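Local coordinates for protein glycoside hydrolase family 31 (PDB 5I0F) that probably degrades cycloalternan as a family 31 glycoside hydrolase, working through a covalent glycosyl-enzyme intermediate, at residues A35-C41 / D90-Q94; F280-R286 / T520-A524; E289-I294 / K509-T513. All blocks are in the same frame, centred on the assembly; numbering follows the deposited sequence.

Contact 1: residues A35-C41 / D90-Q94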
loop_
_atom_site.group_PDB
_atom_site.type_symbol
_atom_site.label_atom_id
_atom_site.label_comp_id
_atom_site.label_asym_id
_atom_site.label_seq_id
_atom_site.Cartn_x
_atom_site.Cartn_y
_atom_site.Cartn_z
ATOM N N ALA A 35 -2.229 17.012 -26.488
ATOM C CA ALA A 35 -1.274 18.080 -26.156
ATOM C C ALA A 35 -2.022 19.169 -25.417
ATOM O O ALA A 35 -3.233 19.298 -25.575
ATOM C CB ALA A 35 -0.619 18.635 -27.418
ATOM N N THR A 36 -1.310 19.929 -24.588
ATOM C CA THR A 36 -1.882 21.078 -23.926
ATOM C C THR A 36 -1.112 22.354 -24.310
ATOM O O THR A 36 0.059 22.304 -24.713
ATOM C CB THR A 36 -1.880 20.940 -22.392
ATOM O OG1 THR A 36 -0.533 20.880 -21.921
ATOM C CG2 THR A 36 -2.627 19.680 -21.953
ATOM N N THR A 37 -1.809 23.475 -24.195
ATOM C CA THR A 37 -1.240 24.793 -24.376
ATOM C C THR A 37 -1.301 25.551 -23.046
ATOM O O THR A 37 -2.296 25.463 -22.322
ATOM C CB THR A 37 -1.996 25.565 -25.469
ATOM O OG1 THR A 37 -3.383 25.662 -25.124
ATOM C CG2 THR A 37 -1.892 24.835 -26.796
ATOM N N SER A 38 -0.226 26.280 -22.740
ATOM C CA SER A 38 -0.121 27.064 -21.505
ATOM C C SER A 38 -1.073 28.251 -21.511
ATOM O O SER A 38 -1.620 28.621 -20.473
ATOM C CB SER A 38 1.315 27.564 -21.285
ATOM O OG SER A 38 1.705 28.495 -22.287
ATOM N N GLY A 39 -1.245 28.864 -22.677
ATOM C CA GLY A 39 -2.217 29.918 -22.853
ATOM C C GLY A 39 -3.396 29.444 -23.667
ATOM O O GLY A 39 -3.402 28.323 -24.184
ATOM N N PRO A 40 -4.407 30.311 -23.813
ATOM C CA PRO A 40 -5.521 29.990 -24.698
ATOM C C PRO A 40 -5.145 30.202 -26.175
ATOM O O PRO A 40 -4.400 31.189 -26.524
ATOM C CB PRO A 40 -6.604 30.970 -24.257
ATOM C CG PRO A 40 -5.841 32.171 -23.789
ATOM C CD PRO A 40 -4.550 31.657 -23.213
ATOM N N CYS A 41 -5.673 29.276 -26.998
ATOM C CA CYS A 41 -5.390 29.150 -28.427
ATOM C C CYS A 41 -6.678 28.970 -29.233
ATOM O O CYS A 41 -7.694 28.539 -28.706
ATOM C CB CYS A 41 -4.447 27.958 -28.677
ATOM S SG CYS A 41 -2.758 28.254 -28.091
ATOM N N ASP A 90 -4.981 24.190 -17.607
ATOM C CA ASP A 90 -4.503 23.681 -18.906
ATOM C C ASP A 90 -5.644 23.524 -19.906
ATOM O O ASP A 90 -6.788 23.251 -19.543
ATOM C CB ASP A 90 -3.777 22.329 -18.769
ATOM C CG ASP A 90 -2.358 22.457 -18.214
ATOM O OD1 ASP A 90 -1.691 23.499 -18.430
ATOM O OD2 ASP A 90 -1.900 21.485 -17.574
ATOM N N ASN A 91 -5.298 23.708 -21.170
ATOM C CA ASN A 91 -6.228 23.633 -22.271
ATOM C C ASN A 91 -5.802 22.440 -23.100
ATOM O O ASN A 91 -4.783 22.489 -23.787
ATOM C CB ASN A 91 -6.165 24.923 -23.074
ATOM C CG ASN A 91 -6.433 26.149 -22.214
ATOM O OD1 ASN A 91 -5.535 26.961 -21.974
ATOM N ND2 ASN A 91 -7.659 26.258 -21.707
ATOM N N GLY A 92 -6.562 21.357 -22.980
ATOM C CA GLY A 92 -6.297 20.137 -23.709
ATOM C C GLY A 92 -6.806 20.197 -25.136
ATOM O O GLY A 92 -7.872 20.755 -25.402
ATOM N N TRP A 93 -6.025 19.607 -26.039
ATOM C CA TRP A 93 -6.393 19.408 -27.437
ATOM C C TRP A 93 -6.144 17.947 -27.782
ATOM O O TRP A 93 -5.236 17.331 -27.218
ATOM C CB TRP A 93 -5.520 20.295 -28.315
ATOM C CG TRP A 93 -5.791 21.745 -28.132
ATOM C CD1 TRP A 93 -5.258 22.580 -27.175
ATOM C CD2 TRP A 93 -6.641 22.555 -28.943
ATOM N NE1 TRP A 93 -5.727 23.849 -27.348
ATOM C CE2 TRP A 93 -6.582 23.868 -28.423
ATOM C CE3 TRP A 93 -7.440 22.303 -30.070
ATOM C CZ2 TRP A 93 -7.301 24.919 -28.984
ATOM C CZ3 TRP A 93 -8.166 23.356 -30.622
ATOM C CH2 TRP A 93 -8.095 24.638 -30.076
ATOM N N GLN A 94 -6.914 17.410 -28.724
ATOM C CA GLN A 94 -6.871 15.986 -29.031
ATOM C C GLN A 94 -7.215 15.685 -30.487
ATOM O O GLN A 94 -8.029 16.368 -31.107
ATOM C CB GLN A 94 -7.821 15.229 -28.096
ATOM C CG GLN A 94 -7.722 13.722 -28.174
ATOM C CD GLN A 94 -8.802 13.029 -27.367
ATOM O OE1 GLN A 94 -8.654 12.829 -26.166
ATOM N NE2 GLN A 94 -9.894 12.654 -28.031
HETATM O O HOH W 1 -6.404 26.863 -25.802
#
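A35 and W93 hold each other by both backbone bonds of an antiparallel hydrogen-bonded pair: A35 N gives to W93 O at 3.1 Å, and W93 N returns to A35 O at 2.8 Å. One step along, T36 faces G92 in a non-hydrogen-bonded pair, and the backbones close to 4.5 Å between T36 CA and G92 CA. N91 O is used twice, taking the T37 amide and a CA-H...O contact from T36 CA at 3.2 Å. This is strand 31-37 pairing with strand 91-97 in the antiparallel sheet of the N-terminal domain; on its other side G92 bonds to V62 of strand 54-62. On the face carrying A35, T37 and W93 the packing is close: M44 touches all three, while C41 O lies in the indole plane at its edge, 3.7 Å from W93 CZ2. The T37 hydroxyl sits between its backbone N and carbonyl carbon (chi1 58°), which aims OG1 at G39 O, 2.8 Å away, and ties down the turn leaving the strand. A water accepts from C41 N at 2.8 Å and adds weak bonds to T37 OG1 and W93 NE1. Toward solvent the fit slackens. S38 and P40 are exposed in the turn, with S38 OG hydrogen-bonded to M1 N, and exposed D90 does little more than bring CB within 4.3 Å of T36 CG2.

Contact 2: residues F280-R286 / T520-A524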
loop_
_atom_site.group_PDB
_atom_site.type_symbol
_atom_site.label_atom_id
_atom_site.label_comp_id
_atom_site.label_asym_id
_atom_site.label_seq_id
_atom_site.Cartn_x
_atom_site.Cartn_y
_atom_site.Cartn_z
ATOM N N PHE A 280 8.859 -18.947 -1.983
ATOM C CA PHE A 280 8.787 -17.504 -2.215
ATOM C C PHE A 280 9.555 -16.698 -1.159
ATOM O O PHE A 280 10.376 -15.824 -1.498
ATOM C CB PHE A 280 7.329 -17.069 -2.324
ATOM C CG PHE A 280 7.152 -15.590 -2.630
ATOM C CD1 PHE A 280 7.844 -14.982 -3.679
ATOM C CD2 PHE A 280 6.289 -14.811 -1.865
ATOM C CE1 PHE A 280 7.688 -13.621 -3.947
ATOM C CE2 PHE A 280 6.111 -13.456 -2.142
ATOM C CZ PHE A 280 6.816 -12.861 -3.187
ATOM N N LEU A 281 9.374 -17.050 0.106
ATOM C CA LEU A 281 10.105 -16.382 1.190
ATOM C C LEU A 281 11.636 -16.512 1.098
ATOM O O LEU A 281 12.362 -15.558 1.439
ATOM C CB LEU A 281 9.624 -16.886 2.560
ATOM C CG LEU A 281 8.168 -16.563 2.889
ATOM C CD1 LEU A 281 7.865 -17.016 4.313
ATOM C CD2 LEU A 281 7.846 -15.095 2.719
ATOM N N ASP A 282 12.121 -17.668 0.643
ATOM C CA ASP A 282 13.535 -17.844 0.376
ATOM C C ASP A 282 14.082 -16.821 -0.638
ATOM O O ASP A 282 15.225 -16.409 -0.513
ATOM C CB ASP A 282 13.852 -19.267 -0.117
ATOM C CG ASP A 282 13.814 -20.303 0.994
ATOM O OD1 ASP A 282 13.964 -19.933 2.185
ATOM O OD2 ASP A 282 13.646 -21.493 0.659
ATOM N N VAL A 283 13.265 -16.422 -1.606
ATOM C CA VAL A 283 13.648 -15.438 -2.612
ATOM C C VAL A 283 13.383 -13.992 -2.142
ATOM O O VAL A 283 14.236 -13.101 -2.307
ATOM C CB VAL A 283 12.911 -15.754 -3.934
ATOM C CG1 VAL A 283 13.029 -14.626 -4.947
ATOM C CG2 VAL A 283 13.457 -17.047 -4.521
ATOM N N ALA A 284 12.220 -13.770 -1.539
ATOM C CA ALA A 284 11.772 -12.428 -1.160
ATOM C C ALA A 284 12.413 -11.877 0.103
ATOM O O ALA A 284 12.732 -10.710 0.140
ATOM C CB ALA A 284 10.265 -12.387 -1.031
ATOM N N GLY A 285 12.599 -12.717 1.116
ATOM C CA GLY A 285 13.044 -12.308 2.450
ATOM C C GLY A 285 11.983 -12.765 3.430
ATOM O O GLY A 285 10.841 -12.948 3.052
ATOM N N ARG A 286 12.377 -12.997 4.670
ATOM C CA ARG A 286 11.491 -13.559 5.690
ATOM C C ARG A 286 11.187 -12.535 6.781
ATOM O O ARG A 286 12.012 -11.691 7.038
ATOM C CB ARG A 286 12.144 -14.778 6.328
ATOM C CG ARG A 286 12.110 -16.004 5.436
ATOM C CD ARG A 286 12.877 -17.164 6.028
ATOM N NE ARG A 286 12.821 -18.300 5.112
ATOM C CZ ARG A 286 11.821 -19.174 5.013
ATOM N NH1 ARG A 286 10.744 -19.107 5.807
ATOM N NH2 ARG A 286 11.913 -20.160 4.124
ATOM N N THR A 520 7.569 -6.990 -3.181
ATOM C CA THR A 520 8.456 -8.122 -2.892
ATOM C C THR A 520 9.654 -7.634 -2.079
ATOM O O THR A 520 10.277 -6.644 -2.455
ATOM C CB THR A 520 8.951 -8.737 -4.212
ATOM O OG1 THR A 520 7.848 -8.920 -5.104
ATOM C CG2 THR A 520 9.641 -10.062 -3.989
ATOM N N GLY A 521 9.943 -8.311 -0.964
ATOM C CA GLY A 521 10.964 -7.891 -0.005
ATOM C C GLY A 521 10.454 -7.187 1.245
ATOM O O GLY A 521 11.141 -7.197 2.273
ATOM N N SER A 522 9.246 -6.603 1.183
ATOM C CA SER A 522 8.618 -5.998 2.353
ATOM C C SER A 522 8.434 -6.951 3.555
ATOM O O SER A 522 8.398 -6.482 4.706
ATOM C CB SER A 522 7.290 -5.324 1.987
ATOM O OG SER A 522 7.524 -4.215 1.134
ATOM N N GLN A 523 8.379 -8.255 3.290
ATOM C CA GLN A 523 8.245 -9.282 4.333
ATOM C C GLN A 523 9.321 -9.143 5.445
ATOM O O GLN A 523 9.038 -9.405 6.621
ATOM C CB GLN A 523 8.349 -10.690 3.738
ATOM C CG GLN A 523 7.277 -11.088 2.726
ATOM C CD GLN A 523 7.632 -10.812 1.268
ATOM O OE1 GLN A 523 8.430 -9.923 0.948
ATOM N NE2 GLN A 523 6.996 -11.561 0.362
ATOM N N ALA A 524 10.526 -8.715 5.069
ATOM C CA ALA A 524 11.636 -8.563 5.995
ATOM C C ALA A 524 11.640 -7.286 6.835
ATOM O O ALA A 524 12.457 -7.166 7.756
ATOM C CB ALA A 524 12.966 -8.686 5.230
#
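A284 and R286 meet the facing loop through carbonyl oxygens and CA-H groups: G521 CA lies 3.3 Å from A284 O, and A524 CA lies 3.3 Å from R286 O. The contact sets the C-terminal end of helix 273-284 against the loop that follows strand 513-515 of the (β/α)8 barrel, a few residues beyond R516, which lines the glycan pocket. G285 leaves the helix with positive phi and G521 also has positive phi; at both, a side chain would press on the carbonyl oxygen of the residue before.

Q523 fills the middle. Its chain bends at chi2 (92°), folding the amide back beside its own loop so that OE1 takes the G521 N-H in the carbonyl plane at 2.9 Å. NE2 is spent on C553 O, and with both ends engaged the amide has its rotation set. It also packs on the helix: Q523 NE2 is 3.6 Å from A284 CB and 3.3 Å from F280 CE2, the amide and phenyl planes standing 64° apart. Nearer the backbone, Q523 CB rests 3.4 Å from G285 O, and CG meets the L281 CD2 methyl.

T520 joins through its methyl, with CG2 3.8 Å from A284 CB and also in touch with F280 CZ. That phenyl ring stacks on F215 and meets H229 edge-to-face, tying the helix to the strands of the neighbouring β-domain. At the far end the R286 guanidinium spreads flat over L281 CB, hydrogen-bonds N278 through NH1, and directs NH2 to D282 OD1 in a 2.8 Å salt bridge that reaches the oxygen from 50° above the carboxylate plane.

Contact 3: residues E289-I294 / K509-T513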
loop_
_atom_site.group_PDB
_atom_site.type_symbol
_atom_site.label_atom_id
_atom_site.label_comp_id
_atom_site.label_asym_id
_atom_site.label_seq_id
_atom_site.Cartn_x
_atom_site.Cartn_y
_atom_site.Cartn_z
ATOM N N GLU A 289 12.301 -11.204 13.690
ATOM C CA GLU A 289 11.850 -11.328 15.088
ATOM C C GLU A 289 11.376 -9.954 15.613
ATOM O O GLU A 289 11.984 -8.919 15.300
ATOM C CB GLU A 289 12.965 -11.804 16.010
ATOM C CG GLU A 289 13.537 -13.205 15.733
ATOM C CD GLU A 289 15.036 -13.172 15.541
ATOM O OE1 GLU A 289 15.756 -13.934 16.153
ATOM O OE2 GLU A 289 15.502 -12.357 14.728
ATOM N N MET A 290 10.322 -9.962 16.426
ATOM C CA MET A 290 9.749 -8.722 16.980
ATOM C C MET A 290 9.589 -8.829 18.485
ATOM O O MET A 290 9.473 -9.920 19.013
ATOM C CB MET A 290 8.398 -8.415 16.323
ATOM C CG MET A 290 8.498 -7.896 14.902
ATOM S SD MET A 290 9.165 -6.211 14.869
ATOM C CE MET A 290 9.801 -6.098 13.222
ATOM N N PRO A 291 9.589 -7.676 19.187
ATOM C CA PRO A 291 9.393 -7.692 20.632
ATOM C C PRO A 291 7.928 -7.946 20.994
ATOM O O PRO A 291 7.035 -7.590 20.207
ATOM C CB PRO A 291 9.825 -6.300 21.048
ATOM C CG PRO A 291 9.537 -5.438 19.868
ATOM C CD PRO A 291 9.640 -6.302 18.647
ATOM N N GLU A 292 7.687 -8.529 22.160
ATOM C CA GLU A 292 6.311 -8.906 22.569
ATOM C C GLU A 292 5.337 -7.729 22.681
ATOM O O GLU A 292 4.126 -7.903 22.510
ATOM C CB GLU A 292 6.291 -9.718 23.873
ATOM C CG GLU A 292 6.903 -9.058 25.115
ATOM C CD GLU A 292 6.032 -7.982 25.768
ATOM O OE1 GLU A 292 4.790 -8.196 25.854
ATOM O OE2 GLU A 292 6.584 -6.928 26.229
ATOM N N TRP A 293 5.855 -6.533 22.962
ATOM C CA TRP A 293 4.980 -5.358 23.131
ATOM C C TRP A 293 4.216 -4.950 21.869
ATOM O O TRP A 293 3.229 -4.219 21.989
ATOM C CB TRP A 293 5.716 -4.143 23.732
ATOM C CG TRP A 293 7.002 -3.667 23.025
ATOM C CD1 TRP A 293 8.288 -3.962 23.400
ATOM C CD2 TRP A 293 7.109 -2.795 21.892
ATOM N NE1 TRP A 293 9.180 -3.332 22.564
ATOM C CE2 TRP A 293 8.489 -2.628 21.619
ATOM C CE3 TRP A 293 6.179 -2.135 21.078
ATOM C CZ2 TRP A 293 8.956 -1.822 20.585
ATOM C CZ3 TRP A 293 6.657 -1.324 20.034
ATOM C CH2 TRP A 293 8.033 -1.187 19.798
ATOM N N ILE A 294 4.616 -5.425 20.683
ATOM C CA ILE A 294 3.814 -5.155 19.483
ATOM C C ILE A 294 2.410 -5.777 19.535
ATOM O O ILE A 294 1.528 -5.344 18.801
ATOM C CB ILE A 294 4.510 -5.506 18.146
ATOM C CG1 ILE A 294 4.723 -7.006 17.973
ATOM C CG2 ILE A 294 5.822 -4.729 18.002
ATOM C CD1 ILE A 294 4.871 -7.451 16.544
ATOM N N LYS A 509 17.820 -0.952 18.894
ATOM C CA LYS A 509 16.398 -1.217 19.027
ATOM C C LYS A 509 15.878 -2.207 17.978
ATOM O O LYS A 509 16.503 -2.402 16.939
ATOM C CB LYS A 509 15.642 0.117 18.937
ATOM C CG LYS A 509 15.920 1.009 20.135
ATOM C CD LYS A 509 15.255 2.338 19.954
ATOM C CE LYS A 509 15.453 3.240 21.165
ATOM N NZ LYS A 509 14.347 3.039 22.119
ATOM N N TYR A 510 14.729 -2.822 18.260
ATOM C CA TYR A 510 14.024 -3.616 17.255
ATOM C C TYR A 510 13.545 -2.732 16.086
ATOM O O TYR A 510 13.198 -1.577 16.303
ATOM C CB TYR A 510 12.794 -4.272 17.868
ATOM C CG TYR A 510 13.079 -5.513 18.670
ATOM C CD1 TYR A 510 13.040 -6.761 18.072
ATOM C CD2 TYR A 510 13.325 -5.441 20.025
ATOM C CE1 TYR A 510 13.272 -7.920 18.816
ATOM C CE2 TYR A 510 13.563 -6.578 20.775
ATOM C CZ TYR A 510 13.534 -7.813 20.162
ATOM O OH TYR A 510 13.764 -8.937 20.920
ATOM N N PRO A 511 13.498 -3.275 14.860
ATOM C CA PRO A 511 13.146 -2.488 13.671
ATOM C C PRO A 511 11.632 -2.382 13.513
ATOM O O PRO A 511 11.037 -2.912 12.564
ATOM C CB PRO A 511 13.780 -3.299 12.535
ATOM C CG PRO A 511 13.645 -4.723 13.014
ATOM C CD PRO A 511 13.961 -4.631 14.491
ATOM N N VAL A 512 11.011 -1.698 14.461
ATOM C CA VAL A 512 9.578 -1.558 14.479
ATOM C C VAL A 512 9.222 -0.359 13.588
ATOM O O VAL A 512 9.164 0.790 14.054
ATOM C CB VAL A 512 9.042 -1.430 15.912
ATOM C CG1 VAL A 512 7.533 -1.252 15.887
ATOM C CG2 VAL A 512 9.393 -2.679 16.727
ATOM N N THR A 513 9.040 -0.640 12.303
ATOM C CA THR A 513 8.394 0.277 11.371
ATOM C C THR A 513 6.969 -0.195 11.100
ATOM O O THR A 513 6.683 -1.385 11.202
ATOM C CB THR A 513 9.152 0.389 10.034
ATOM O OG1 THR A 513 9.247 -0.899 9.389
ATOM C CG2 THR A 513 10.529 0.928 10.282
HETATM O O HOH W 2 11.926 -11.331 19.531
#
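Y510 lays one face of its ring on P291, whose CD stands 3.8 Å from the ring centroid and 25° off the normal, a clear CH-pi contact. The two side chains run past each other in opposite directions, so the whole CB-CG-CD side of the proline spreads across the phenol. E289 O comes in the ring plane at the edge, 3.7 Å from Y510 CD1. At the exposed end a water donates to M290 O at 2.9 Å and has a weak bond to Y510 OH.

V512 is the buried counterpart. Its CG2 methyl, anti to the carbonyl carbon, points into the other segment and gathers four neighbours: W293 CH2 at 3.7 Å, M290 SD at 4.0 Å, P291 CD and I294 CG2. On the barrel side V512 also touches I385 and bonds by its backbone to F464.

M290 starts out away from residues 509-513, but the bend at chi2 (-71°) brings its thioether back, setting CE 3.5 Å from P511 O and 4.1 Å from P511 CG. P511 and V512 are each the centre of an inverse gamma turn.

Residues 289-294 and 509-513 lead into strands 297-300 and 513-515, the first and fifth of the (β/α)8 barrel, so the contact lies at the N-terminal end of the barrel, away from the end where such enzymes bind substrate. W293 continues the packing there onto R383 and D462.

Methyl, ring and thioether groups do the joining; with water the one polar bridge, at the rim, the contact probably owes its hold to close fit and to the burial of V512 and P291.

Overall arrangement
Contact 1 stands apart, on the opposite side of the chain's centre from the other two, with about 33 Å between its nearest atoms and those of contact 2. It is a partly buried strand pairing in the N-terminal domain, and regular backbone hydrogen bonds carry it. Contacts 2 and 3 are neighbours along the chain: 280-286 runs almost directly into 289-294, and 509-513 and 520-524 flank barrel strand 513-515 at its two ends; the centres of the two contacts are about 18 Å apart. Of this pair, contact 2 is the partly buried join with the β-domain, mixing CA-H...O contacts with a fixed amide; contact 3, at the N-terminal end of the barrel strands, is more buried and almost wholly apolar.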